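Local coordinates for lipoprotein (Mycoplasma mycoides subsp. capri, PDB 7ADK) that probably acts as a peptidase of the PA clan, cleaving protein substrates, at residues 430-435 / 830-835; 822-827 / 838-843. One frame throughout, in Å; residues are numbered along the deposited sequence.

Interaction 1 of 2, residues 430-435 / 830-835; sequences DYLDEN and KMYSGK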
loop_
_atom_site.group_PDB
_atom_site.type_symbol
_atom_site.label_atom_id
_atom_site.label_comp_id
_atom_site.label_asym_id
_atom_site.label_seq_id
_atom_site.Cartn_x
_atom_site.Cartn_y
_atom_site.Cartn_z
ATOM N N ASP B 430 27.633 3.479 17.032
ATOM C CA ASP B 430 28.624 4.090 17.914
ATOM C C ASP B 430 28.648 5.623 17.793
ATOM O O ASP B 430 28.125 6.199 16.839
ATOM C CB ASP B 430 29.988 3.448 17.611
ATOM C CG ASP B 430 31.071 3.703 18.647
ATOM O OD1 ASP B 430 30.743 4.048 19.788
ATOM O OD2 ASP B 430 32.268 3.555 18.320
ATOM N N TYR B 431 29.278 6.287 18.759
ATOM C CA TYR B 431 29.666 7.692 18.684
ATOM C C TYR B 431 31.000 7.950 19.390
ATOM O O TYR B 431 31.289 7.375 20.433
ATOM C CB TYR B 431 28.559 8.609 19.209
ATOM C CG TYR B 431 28.058 8.377 20.621
ATOM C CD1 TYR B 431 28.765 8.867 21.733
ATOM C CD2 TYR B 431 26.827 7.730 20.810
ATOM C CE1 TYR B 431 28.229 8.732 23.023
ATOM C CE2 TYR B 431 26.290 7.578 22.095
ATOM C CZ TYR B 431 26.987 8.089 23.202
ATOM O OH TYR B 431 26.471 7.923 24.439
ATOM N N LEU B 432 31.796 8.857 18.833
ATOM C CA LEU B 432 33.050 9.307 19.424
ATOM C C LEU B 432 32.727 10.123 20.675
ATOM O O LEU B 432 31.841 10.969 20.634
ATOM C CB LEU B 432 33.806 10.110 18.358
ATOM C CG LEU B 432 35.154 10.694 18.777
ATOM C CD1 LEU B 432 36.196 9.628 19.064
ATOM C CD2 LEU B 432 35.681 11.564 17.654
ATOM N N ASP B 433 33.391 9.862 21.794
ATOM C CA ASP B 433 33.013 10.420 23.091
ATOM C C ASP B 433 34.076 11.387 23.640
ATOM O O ASP B 433 35.027 10.978 24.306
ATOM C CB ASP B 433 32.649 9.261 24.033
ATOM C CG ASP B 433 32.001 9.731 25.335
ATOM O OD1 ASP B 433 31.960 10.945 25.587
ATOM O OD2 ASP B 433 31.482 8.884 26.088
ATOM N N GLU B 434 33.938 12.682 23.338
ATOM C CA GLU B 434 34.864 13.734 23.793
ATOM C C GLU B 434 34.490 14.303 25.179
ATOM O O GLU B 434 35.351 14.740 25.927
ATOM C CB GLU B 434 34.845 14.917 22.809
ATOM C CG GLU B 434 35.091 14.568 21.332
ATOM C CD GLU B 434 33.784 14.457 20.532
ATOM O OE1 GLU B 434 32.716 14.180 21.120
ATOM O OE2 GLU B 434 33.815 14.694 19.308
ATOM N N ASN B 435 33.205 14.336 25.513
ATOM C CA ASN B 435 32.585 15.169 26.550
ATOM C C ASN B 435 31.924 14.351 27.676
ATOM O O ASN B 435 30.803 14.643 28.082
ATOM C CB ASN B 435 31.592 16.152 25.898
ATOM C CG ASN B 435 32.172 17.153 24.926
ATOM O OD1 ASN B 435 33.364 17.391 24.854
ATOM N ND2 ASN B 435 31.329 17.790 24.152
ATOM N N LYS B 830 43.678 4.243 14.956
ATOM C CA LYS B 830 44.604 5.114 14.217
ATOM C C LYS B 830 44.025 6.506 13.957
ATOM O O LYS B 830 44.762 7.485 14.003
ATOM C CB LYS B 830 45.116 4.438 12.934
ATOM C CG LYS B 830 44.044 4.098 11.895
ATOM C CD LYS B 830 44.634 3.690 10.547
ATOM C CE LYS B 830 43.542 3.540 9.499
ATOM N NZ LYS B 830 44.059 3.117 8.195
ATOM N N MET B 831 42.717 6.618 13.725
ATOM C CA MET B 831 42.050 7.903 13.488
ATOM C C MET B 831 41.930 8.759 14.757
ATOM O O MET B 831 42.136 9.967 14.698
ATOM C CB MET B 831 40.667 7.666 12.862
ATOM C CG MET B 831 40.783 6.974 11.499
ATOM S SD MET B 831 39.244 6.817 10.575
ATOM C CE MET B 831 38.913 8.555 10.194
ATOM N N TYR B 832 41.629 8.146 15.904
ATOM C CA TYR B 832 41.274 8.816 17.167
ATOM C C TYR B 832 42.072 8.277 18.374
ATOM O O TYR B 832 41.519 7.977 19.433
ATOM C CB TYR B 832 39.749 8.759 17.357
ATOM C CG TYR B 832 38.959 9.343 16.203
ATOM C CD1 TYR B 832 38.998 10.723 15.951
ATOM C CD2 TYR B 832 38.229 8.503 15.346
ATOM C CE1 TYR B 832 38.311 11.259 14.851
ATOM C CE2 TYR B 832 37.517 9.034 14.260
ATOM C CZ TYR B 832 37.566 10.418 14.005
ATOM O OH TYR B 832 36.926 10.958 12.940
ATOM N N SER B 833 43.393 8.147 18.213
ATOM C CA SER B 833 44.316 7.569 19.189
ATOM C C SER B 833 44.199 8.239 20.557
ATOM O O SER B 833 44.369 9.451 20.690
ATOM C CB SER B 833 45.750 7.663 18.661
ATOM O OG SER B 833 46.060 8.996 18.297
ATOM N N GLY B 834 43.906 7.448 21.586
ATOM C CA GLY B 834 43.737 7.900 22.969
ATOM C C GLY B 834 42.334 8.377 23.354
ATOM O O GLY B 834 42.052 8.485 24.548
ATOM N N LYS B 835 41.388 8.578 22.426
ATOM C CA LYS B 835 39.991 8.962 22.740
ATOM C C LYS B 835 39.071 7.769 23.072
ATOM O O LYS B 835 39.392 6.628 22.773
ATOM C CB LYS B 835 39.421 9.849 21.611
ATOM C CG LYS B 835 40.238 11.113 21.295
ATOM C CD LYS B 835 40.449 12.032 22.497
ATOM C CE LYS B 835 41.303 13.254 22.209
ATOM N NZ LYS B 835 40.736 14.230 21.361
#

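Interaction 2 of 2, residues 822-827 / 838-843; sequences KSYREV and ALFQNG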
loop_
_atom_site.group_PDB
_atom_site.type_symbol
_atom_site.label_atom_id
_atom_site.label_comp_id
_atom_site.label_asym_id
_atom_site.label_seq_id
_atom_site.Cartn_x
_atom_site.Cartn_y
_atom_site.Cartn_z
ATOM N N LYS B 822 42.259 -4.468 10.235
ATOM C CA LYS B 822 41.084 -4.660 9.370
ATOM C C LYS B 822 39.835 -5.013 10.203
ATOM O O LYS B 822 39.176 -6.026 9.976
ATOM C CB LYS B 822 41.406 -5.720 8.298
ATOM C CG LYS B 822 42.293 -5.267 7.128
ATOM C CD LYS B 822 41.568 -4.381 6.114
ATOM C CE LYS B 822 42.394 -4.165 4.857
ATOM N NZ LYS B 822 41.643 -3.537 3.757
ATOM N N SER B 823 39.536 -4.194 11.204
ATOM C CA SER B 823 38.315 -4.247 12.006
ATOM C C SER B 823 37.988 -2.852 12.523
ATOM O O SER B 823 38.865 -1.996 12.566
ATOM C CB SER B 823 38.447 -5.238 13.155
ATOM O OG SER B 823 39.483 -4.879 14.031
ATOM N N TYR B 824 36.739 -2.606 12.916
ATOM C CA TYR B 824 36.270 -1.284 13.327
ATOM C C TYR B 824 37.140 -0.628 14.411
ATOM O O TYR B 824 37.545 0.525 14.275
ATOM C CB TYR B 824 34.819 -1.412 13.801
ATOM C CG TYR B 824 34.200 -0.119 14.284
ATOM C CD1 TYR B 824 34.304 1.054 13.515
ATOM C CD2 TYR B 824 33.568 -0.070 15.536
ATOM C CE1 TYR B 824 33.819 2.271 14.004
ATOM C CE2 TYR B 824 33.093 1.153 16.030
ATOM C CZ TYR B 824 33.235 2.323 15.274
ATOM O OH TYR B 824 32.849 3.514 15.774
ATOM N N ARG B 825 37.485 -1.370 15.469
ATOM C CA ARG B 825 38.308 -0.890 16.577
ATOM C C ARG B 825 39.680 -0.418 16.126
ATOM O O ARG B 825 40.103 0.676 16.465
ATOM C CB ARG B 825 38.432 -2.018 17.603
ATOM C CG ARG B 825 39.172 -1.552 18.865
ATOM C CD ARG B 825 39.422 -2.674 19.873
ATOM N NE ARG B 825 40.173 -3.780 19.265
ATOM C CZ ARG B 825 41.449 -3.811 18.955
ATOM N NH1 ARG B 825 42.278 -2.879 19.276
ATOM N NH2 ARG B 825 41.918 -4.807 18.284
ATOM N N GLU B 826 40.398 -1.240 15.379
ATOM C CA GLU B 826 41.789 -0.938 15.027
ATOM C C GLU B 826 41.921 0.065 13.866
ATOM O O GLU B 826 42.941 0.736 13.747
ATOM C CB GLU B 826 42.582 -2.239 14.857
ATOM C CG GLU B 826 42.208 -3.066 13.637
ATOM C CD GLU B 826 42.533 -4.564 13.765
ATOM O OE1 GLU B 826 43.348 -4.967 14.624
ATOM O OE2 GLU B 826 41.948 -5.342 12.973
ATOM N N VAL B 827 40.869 0.232 13.060
ATOM C CA VAL B 827 40.686 1.391 12.175
ATOM C C VAL B 827 40.441 2.661 12.985
ATOM O O VAL B 827 41.079 3.688 12.760
ATOM C CB VAL B 827 39.543 1.128 11.191
ATOM C CG1 VAL B 827 39.092 2.365 10.458
ATOM C CG2 VAL B 827 39.956 0.097 10.160
ATOM N N ALA B 838 31.353 5.143 22.454
ATOM C CA ALA B 838 30.235 4.480 23.127
ATOM C C ALA B 838 30.372 2.938 23.196
ATOM O O ALA B 838 30.007 2.342 24.208
ATOM C CB ALA B 838 28.933 4.906 22.458
ATOM N N LEU B 839 30.927 2.286 22.168
ATOM C CA LEU B 839 31.327 0.869 22.208
ATOM C C LEU B 839 32.658 0.602 22.934
ATOM O O LEU B 839 32.891 -0.509 23.394
ATOM C CB LEU B 839 31.438 0.314 20.777
ATOM C CG LEU B 839 30.119 0.097 20.035
ATOM C CD1 LEU B 839 30.412 -0.414 18.637
ATOM C CD2 LEU B 839 29.233 -0.926 20.712
ATOM N N PHE B 840 33.534 1.594 23.027
ATOM C CA PHE B 840 34.926 1.472 23.459
ATOM C C PHE B 840 35.225 2.477 24.576
ATOM O O PHE B 840 36.018 3.400 24.420
ATOM C CB PHE B 840 35.856 1.574 22.236
ATOM C CG PHE B 840 35.640 0.486 21.198
ATOM C CD1 PHE B 840 36.159 -0.798 21.418
ATOM C CD2 PHE B 840 34.896 0.729 20.029
ATOM C CE1 PHE B 840 35.914 -1.831 20.501
ATOM C CE2 PHE B 840 34.659 -0.306 19.111
ATOM C CZ PHE B 840 35.161 -1.588 19.346
ATOM N N GLN B 841 34.531 2.359 25.705
ATOM C CA GLN B 841 34.542 3.373 26.774
ATOM C C GLN B 841 35.852 3.430 27.572
ATOM O O GLN B 841 36.141 4.430 28.218
ATOM C CB GLN B 841 33.345 3.168 27.705
ATOM C CG GLN B 841 32.016 3.381 26.984
ATOM C CD GLN B 841 30.817 2.990 27.824
ATOM O OE1 GLN B 841 30.723 3.259 29.011
ATOM N NE2 GLN B 841 29.842 2.348 27.241
ATOM N N ASN B 842 36.672 2.382 27.485
ATOM C CA ASN B 842 38.061 2.348 27.945
ATOM C C ASN B 842 39.095 2.705 26.845
ATOM O O ASN B 842 40.295 2.680 27.109
ATOM C CB ASN B 842 38.335 0.975 28.587
ATOM C CG ASN B 842 37.466 0.675 29.798
ATOM O OD1 ASN B 842 36.289 0.377 29.680
ATOM N ND2 ASN B 842 38.006 0.725 30.989
ATOM N N GLY B 843 38.667 3.036 25.621
ATOM C CA GLY B 843 39.520 3.314 24.458
ATOM C C GLY B 843 39.697 2.140 23.484
ATOM O O GLY B 843 39.329 0.999 23.760
#

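Interaction 1 of 2, residues 430-435 / 830-835
Both methyls of Leu432 pack on Tyr832, CD2 over the ring and CD1 at CB and CG, and CD1 also reaches Lys835 CB, so the contact is almost wholly apolar. The CH-pi component comes from CD2, which stands over one face of the Tyr832 ring, displaced toward the rim. Two measurements support this: Leu432 CD2 is 4.0 Å from the ring centroid and 20° off the normal, and its closest ring atom is Tyr832 CD1, at 3.8 Å. The aliphatic component belongs to the other branch. Leu432 CD1 lies 4.0 Å from Tyr832 CB, while on the Lys835 side it comes to 4.1 Å from CB. With CG anti to the backbone N (chi1 179°), Leu432 reaches out from strand 421-433 with both methyls turned to these partners.

No hydrogen bond crosses between 430-435 and 830-835; each segment has backbone bonds of its own. Tyr832 is where the chain leaves helix 824-831, and it starts a type II turn closed by Lys835 N to Tyr832 O at 3.1 Å. That turn brings Tyr832 and Lys835 to the same leucine, with Gly834 occupying the positive-phi position (phi 87°). On the strand side, Leu432 pairs through its backbone with Lys442.

The polar end of Tyr832 is bonded outside the two segments, its OH to Glu544 OE2; the Tyr832 side chain also packs on Tyr444 of strand 442-447. The contact therefore seats the helix-to-strand turn on the sheet by dispersion and shape, while the hydroxyl bond, directed to a different strand, probably helps to set the tilt of the ring that Leu432 covers.

Interaction 2 of 2, residues 822-827 / 838-843
Arg825 lays its aliphatic stem across the Phe840 ring at about a right angle. Its CB begins the contact, 3.7 Å from Phe840 CZ. Next comes CG, 3.7 Å from Phe840 CE1 and 4.1 Å from the ring centroid, an off-centre CH-pi contact. CD still touches CE1, and there the chain bends (chi3 57°), leaving the guanidinium plane 68° from that of the ring. Beyond the bend, NE bonds to Tyr812 O, and NH1 donates to Phe844 O and also makes a salt bridge to Asp846 OD1. NH2 has Glu826 OE1 as a long, purely electrostatic neighbour.

These residues join the first turn of helix 824-831 to a type I turn, Phe840 to Gly843, which follows strand 836-837; the chain thus runs out along the helix and folds back onto its start. Glu826 OE2 ties down that start, accepting Lys822 N at 2.9 Å and Ser823 OG at 2.7 Å from opposite faces of the carboxylate.

Tyr824 meets Phe840 obliquely, the ring planes at 54° and the centroids 6.0 Å apart. Tyr824 CD2 lies 3.7 Å from Phe840 CE2, near the plane of the phenylalanine ring, and Tyr824 CE2 touches Leu839 CD1 at 4.1 Å.

The centres of the two interactions lie about 9 Å apart, and both draw on helix 824-831: interaction 2 takes its beginning, interaction 1 its exit. Along the chain the segments alternate, 430-435, 822-827, 830-835, 838-843. Asp430 connects them directly, with OD2 2.6 Å from Tyr824 OH and OD1 3.0 Å from Leu839 N, both probable hydrogen bonds. Strand 836-837, between the last two segments, pairs antiparallel with strand 421-433. The helix follows strand 807-809 of the mixed sheet along the chain, so the C-terminal region leads from that sheet to the antiparallel one, somewhat as the C-terminal helix follows the second barrel in chymotrypsin-like members of the PA clan, although here the chain continues well beyond the helix.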